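Local coordinates for transcription initiation factor TFIID subunit 5 (Encephalitozoon cuniculi, PDB 2J4B), which is a subunit of the general transcription factor complex TFIID and of SAGA, and probably helps mediate regulation of RNA polymerase II transcription, at residues Y79-Q82 and H83-N87; K55-F58 and E59-G63. One frame throughout, in Å; residues are numbered along the deposited sequence.

Both contacts are local, each made within one continuous run of the helical N-terminal NTD2 domain of TAF5, and neither involves a ligand. Contact 2 covers the later turns of helix 51-61 and the residues after them; contact 1, later in the chain, is the N-cap and body of the short helix 81-86. Their centres are about 18 Å apart, yet they touch directly: Tyr79 CD1 packs on Lys55 CD at 3.7 Å. Helix 34-47 gives a second connection, since Tyr42 meets Tyr79 of contact 1 and Phe58 of contact 2. The settings differ: 79-87 is a surface contact, whereas 55-63 buries three aromatic rings.

Contact 1: residues Y79-Q82 and H83-N87; sequences YTVQ and HIHEN
The N-cap of helix 81-86 is built by Thr80 and His83. Thr80 OG1 accepts a weak capping bond from His83 N at 3.3 Å, and its chi1 of 68°, which sets OG1 between the backbone N and the carbonyl carbon, also holds the oxygen over the centre of one face of the His83 imidazole. The ring is fixed at its edge as well: Tyr79 N donates to His83 ND1 at 3.1 Å, with an N-H...N angle of 160° and the donor within 2° of the ring plane. ND1 therefore acts as an acceptor, and the ring ties the residue preceding the cap back to the first turn. Tyr79 CD2 reaches His83 CE1 at 3.9 Å.

At the next residue, Val81 O takes two sound bonds from His85, from the backbone N at 3.2 Å and from ND1 also at 3.2 Å, besides a weak bond from Ile84 N. The His85 donors arrive from opposite faces of the carbonyl plane, ND1 well above it, although the oxygen lies almost in the imidazole plane. The Val81 and His85 side chains lie side by side, pointing the same way, with Val81 CG1 3.8 Å from His85 ND1. Gln82 NE2 donates to Glu86 OE1 at 3.1 Å, from above a carboxylate turned nearly perpendicular to the amide. At the far end Asn87 ND2 bonds to His83 O at 2.6 Å, in the carbonyl plane and on a lone pair.

The short helix lies at the surface of the domain. Val81 and the buried Ile84 rest on Ile46 of helix 34-47, Tyr79 packs on Tyr42 of the same helix, and Ile78 in the preceding loop meets both His83 and Ile84.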
loop_
_atom_site.group_PDB
_atom_site.type_symbol
_atom_site.label_atom_id
_atom_site.label_comp_id
_atom_site.label_asym_id
_atom_site.label_seq_id
_atom_site.Cartn_x
_atom_site.Cartn_y
_atom_site.Cartn_z
ATOM N N TYR A 79 6.210 16.115 -2.245
ATOM C CA TYR A 79 5.487 16.573 -1.045
ATOM C C TYR A 79 4.092 17.128 -1.332
ATOM O O TYR A 79 3.205 17.025 -0.495
ATOM C CB TYR A 79 6.268 17.680 -0.309
ATOM C CG TYR A 79 7.727 17.379 -0.116
ATOM C CD1 TYR A 79 8.137 16.351 0.726
ATOM C CD2 TYR A 79 8.701 18.116 -0.778
ATOM C CE1 TYR A 79 9.472 16.065 0.904
ATOM C CE2 TYR A 79 10.048 17.829 -0.603
ATOM C CZ TYR A 79 10.419 16.799 0.235
ATOM O OH TYR A 79 11.746 16.508 0.414
ATOM N N THR A 80 3.907 17.751 -2.490
ATOM C CA THR A 80 2.658 18.438 -2.775
ATOM C C THR A 80 1.906 17.797 -3.921
ATOM O O THR A 80 2.428 16.915 -4.605
ATOM C CB THR A 80 2.904 19.910 -3.108
ATOM O OG1 THR A 80 3.598 20.005 -4.361
ATOM C CG2 THR A 80 3.719 20.572 -1.998
ATOM N N VAL A 81 0.671 18.244 -4.110
ATOM C CA VAL A 81 -0.171 17.784 -5.200
ATOM C C VAL A 81 0.431 18.136 -6.549
ATOM O O VAL A 81 0.345 17.343 -7.484
ATOM C CB VAL A 81 -1.603 18.391 -5.104
ATOM C CG1 VAL A 81 -2.319 18.357 -6.463
ATOM C CG2 VAL A 81 -2.403 17.646 -4.063
ATOM N N GLN A 82 1.022 19.322 -6.656
ATOM C CA GLN A 82 1.703 19.723 -7.880
ATOM C C GLN A 82 2.848 18.760 -8.221
ATOM O O GLN A 82 3.082 18.470 -9.382
ATOM C CB GLN A 82 2.229 21.157 -7.747
ATOM C CG GLN A 82 3.215 21.611 -8.833
ATOM C CD GLN A 82 2.624 21.595 -10.231
ATOM O OE1 GLN A 82 1.403 21.504 -10.405
ATOM N NE2 GLN A 82 3.489 21.666 -11.236
ATOM N N HIS A 83 3.559 18.273 -7.206
ATOM C CA HIS A 83 4.703 17.382 -7.422
ATOM C C HIS A 83 4.251 16.042 -7.980
ATOM O O HIS A 83 4.993 15.385 -8.696
ATOM C CB HIS A 83 5.473 17.135 -6.124
ATOM C CG HIS A 83 6.214 18.327 -5.618
ATOM N ND1 HIS A 83 6.644 18.429 -4.314
ATOM C CD2 HIS A 83 6.608 19.468 -6.235
ATOM C CE1 HIS A 83 7.270 19.580 -4.146
ATOM N NE2 HIS A 83 7.267 20.228 -5.297
ATOM N N ILE A 84 3.038 15.628 -7.633
ATOM C CA ILE A 84 2.486 14.384 -8.168
ATOM C C ILE A 84 2.138 14.573 -9.637
ATOM O O ILE A 84 2.369 13.682 -10.451
ATOM C CB ILE A 84 1.231 13.920 -7.391
ATOM C CG1 ILE A 84 1.595 13.561 -5.950
ATOM C CG2 ILE A 84 0.586 12.728 -8.086
ATOM C CD1 ILE A 84 0.384 13.449 -5.018
ATOM N N HIS A 85 1.587 15.737 -9.969
ATOM C CA HIS A 85 1.214 16.053 -11.346
ATOM C C HIS A 85 2.419 16.197 -12.305
ATOM O O HIS A 85 2.301 15.896 -13.501
ATOM C CB HIS A 85 0.353 17.327 -11.393
ATOM C CG HIS A 85 -1.113 17.077 -11.198
ATOM N ND1 HIS A 85 -1.681 16.891 -9.953
ATOM C CD2 HIS A 85 -2.129 16.979 -12.091
ATOM C CE1 HIS A 85 -2.981 16.688 -10.090
ATOM N NE2 HIS A 85 -3.279 16.736 -11.376
ATOM N N GLU A 86 3.557 16.662 -11.797
ATOM C CA GLU A 86 4.679 16.998 -12.672
ATOM C C GLU A 86 5.694 15.846 -12.812
ATOM O O GLU A 86 6.521 15.858 -13.703
ATOM C CB GLU A 86 5.373 18.297 -12.217
ATOM C CG GLU A 86 6.277 18.163 -10.991
ATOM C CD GLU A 86 6.687 19.505 -10.380
ATOM O OE1 GLU A 86 6.324 20.577 -10.922
ATOM O OE2 GLU A 86 7.383 19.476 -9.339
ATOM N N ASN A 87 5.610 14.866 -11.926
ATOM C CA ASN A 87 6.458 13.687 -11.965
ATOM C C ASN A 87 5.641 12.467 -12.387
ATOM O O ASN A 87 4.740 12.014 -11.655
ATOM C CB ASN A 87 7.081 13.463 -10.592
ATOM C CG ASN A 87 8.024 14.580 -10.201
ATOM O OD1 ASN A 87 9.189 14.603 -10.632
ATOM N ND2 ASN A 87 7.535 15.517 -9.380
#

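Contact 2: residues K55-F58 and E59-G63; sequences KEFF and EKYRG
Phe57 O receives two backbone donors: Tyr61 N at 3.2 Å with a nearly straight N-H...O angle of 165°, and Lys60 N in a weak bond at 3.3 Å. Lys60 N has another acceptor in Glu56 O, at 3.1 Å, while Glu59 N bonds to Lys55 O one residue earlier. Apart from the weak i to i+3 bond of Lys60 N to Phe57 O, these are the i to i+4 bonds of an alpha-helix, here the later part of helix 51-61 of the NTD2 domain.

Phe57 and Tyr61, one turn apart, bring their rings together on the buried side. CE1 of Phe57 meets CD2 of Tyr61 at 3.5 Å, and the ring centroids lie 5.2 Å apart with planes inclined at 56°, an oblique pairing. Phe57 chi1 is 169°; with CG trans to the backbone N, the ring is directed down the helix to Tyr61. Tyr12 of helix 8-21 meets both rings, edge-to-face in the case of Phe57, and Phe38 of helix 34-47 also packs against them.

Phe58 makes a further side-chain contact, with Arg62. Its CE2 lies over one face of the guanidinium, off towards the rim, 3.9 Å from Arg62 NH1; NH1 lies near the plane of the Phe58 ring, at its edge, and the two groups are steeply inclined. Glu59 holds the guanidinium from the side: its carboxyl carbon lies in the guanidinium plane, and OE2 forms a salt bridge to Arg62 NH1 at 3.1 Å. Both hydrogen bonds from NH1 to this carboxylate are weak, so charge attraction probably contributes much of the hold. Ile72 of helix 69-75 touches Phe58 as well as Arg62.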
loop_
_atom_site.group_PDB
_atom_site.type_symbol
_atom_site.label_atom_id
_atom_site.label_comp_id
_atom_site.label_asym_id
_atom_site.label_seq_id
_atom_site.Cartn_x
_atom_site.Cartn_y
_atom_site.Cartn_z
ATOM N N LYS A 55 4.879 13.272 5.397
ATOM C CA LYS A 55 6.326 13.083 5.502
ATOM C C LYS A 55 6.711 12.204 6.686
ATOM O O LYS A 55 7.642 11.409 6.589
ATOM C CB LYS A 55 7.042 14.427 5.586
ATOM C CG LYS A 55 6.870 15.300 4.341
ATOM C CD LYS A 55 7.754 16.538 4.394
ATOM C CE LYS A 55 7.360 17.479 5.493
ATOM N NZ LYS A 55 8.567 18.222 5.970
ATOM N N GLU A 56 5.988 12.338 7.800
ATOM C CA GLU A 56 6.215 11.479 8.967
ATOM C C GLU A 56 5.906 10.005 8.669
ATOM O O GLU A 56 6.639 9.112 9.098
ATOM C CB GLU A 56 5.363 11.928 10.157
ATOM C CG GLU A 56 5.466 13.396 10.499
ATOM C CD GLU A 56 5.149 13.684 11.961
ATOM O OE1 GLU A 56 4.719 12.739 12.677
ATOM O OE2 GLU A 56 5.357 14.850 12.392
ATOM N N PHE A 57 4.801 9.757 7.974
ATOM C CA PHE A 57 4.370 8.397 7.669
ATOM C C PHE A 57 5.363 7.717 6.724
ATOM O O PHE A 57 5.777 6.586 6.930
ATOM C CB PHE A 57 2.971 8.411 7.030
ATOM C CG PHE A 57 2.562 7.084 6.441
ATOM C CD1 PHE A 57 2.023 6.096 7.239
ATOM C CD2 PHE A 57 2.733 6.828 5.094
ATOM C CE1 PHE A 57 1.650 4.865 6.702
ATOM C CE2 PHE A 57 2.376 5.610 4.548
ATOM C CZ PHE A 57 1.829 4.623 5.355
ATOM N N PHE A 58 5.715 8.439 5.672
ATOM C CA PHE A 58 6.683 7.991 4.696
ATOM C C PHE A 58 8.000 7.606 5.380
ATOM O O PHE A 58 8.484 6.482 5.253
ATOM C CB PHE A 58 6.913 9.118 3.687
ATOM C CG PHE A 58 7.712 8.710 2.493
ATOM C CD1 PHE A 58 7.096 8.157 1.386
ATOM C CD2 PHE A 58 9.075 8.883 2.470
ATOM C CE1 PHE A 58 7.836 7.787 0.278
ATOM C CE2 PHE A 58 9.813 8.511 1.374
ATOM C CZ PHE A 58 9.196 7.960 0.281
ATOM N N GLU A 59 8.574 8.541 6.118
ATOM C CA GLU A 59 9.850 8.316 6.782
ATOM C C GLU A 59 9.811 7.139 7.750
ATOM O O GLU A 59 10.800 6.429 7.901
ATOM C CB GLU A 59 10.286 9.580 7.535
ATOM C CG GLU A 59 10.628 10.760 6.643
ATOM C CD GLU A 59 11.701 10.440 5.618
ATOM O OE1 GLU A 59 12.710 9.798 5.978
ATOM O OE2 GLU A 59 11.532 10.840 4.444
ATOM N N LYS A 60 8.676 6.940 8.410
ATOM C CA LYS A 60 8.565 5.922 9.442
ATOM C C LYS A 60 8.603 4.524 8.849
ATOM O O LYS A 60 9.362 3.679 9.310
ATOM C CB LYS A 60 7.284 6.118 10.250
ATOM C CG LYS A 60 7.089 5.085 11.356
ATOM C CD LYS A 60 5.860 5.371 12.209
ATOM C CE LYS A 60 6.096 6.503 13.183
ATOM N NZ LYS A 60 5.951 7.842 12.535
ATOM N N TYR A 61 7.809 4.289 7.806
ATOM C CA TYR A 61 7.672 2.953 7.237
ATOM C C TYR A 61 8.392 2.741 5.900
ATOM O O TYR A 61 8.207 1.701 5.278
ATOM C CB TYR A 61 6.188 2.606 7.069
ATOM C CG TYR A 61 5.374 2.796 8.324
ATOM C CD1 TYR A 61 5.461 1.897 9.379
ATOM C CD2 TYR A 61 4.514 3.877 8.452
ATOM C CE1 TYR A 61 4.723 2.079 10.533
ATOM C CE2 TYR A 61 3.773 4.070 9.600
ATOM C CZ TYR A 61 3.876 3.170 10.635
ATOM O OH TYR A 61 3.134 3.392 11.776
ATOM N N ARG A 62 9.215 3.690 5.463
ATOM C CA ARG A 62 9.941 3.535 4.192
ATOM C C ARG A 62 10.984 2.412 4.191
ATOM O O ARG A 62 11.357 1.926 3.124
ATOM C CB ARG A 62 10.628 4.839 3.779
ATOM C CG ARG A 62 11.813 5.237 4.637
ATOM C CD ARG A 62 12.322 6.608 4.245
ATOM N NE ARG A 62 13.065 6.597 2.984
ATOM C CZ ARG A 62 13.528 7.686 2.383
ATOM N NH1 ARG A 62 13.317 8.863 2.931
ATOM N NH2 ARG A 62 14.197 7.599 1.243
ATOM N N GLY A 63 11.452 2.013 5.375
ATOM C CA GLY A 63 12.447 0.946 5.500
ATOM C C GLY A 63 11.812 -0.425 5.661
ATOM O O GLY A 63 12.503 -1.421 5.899
#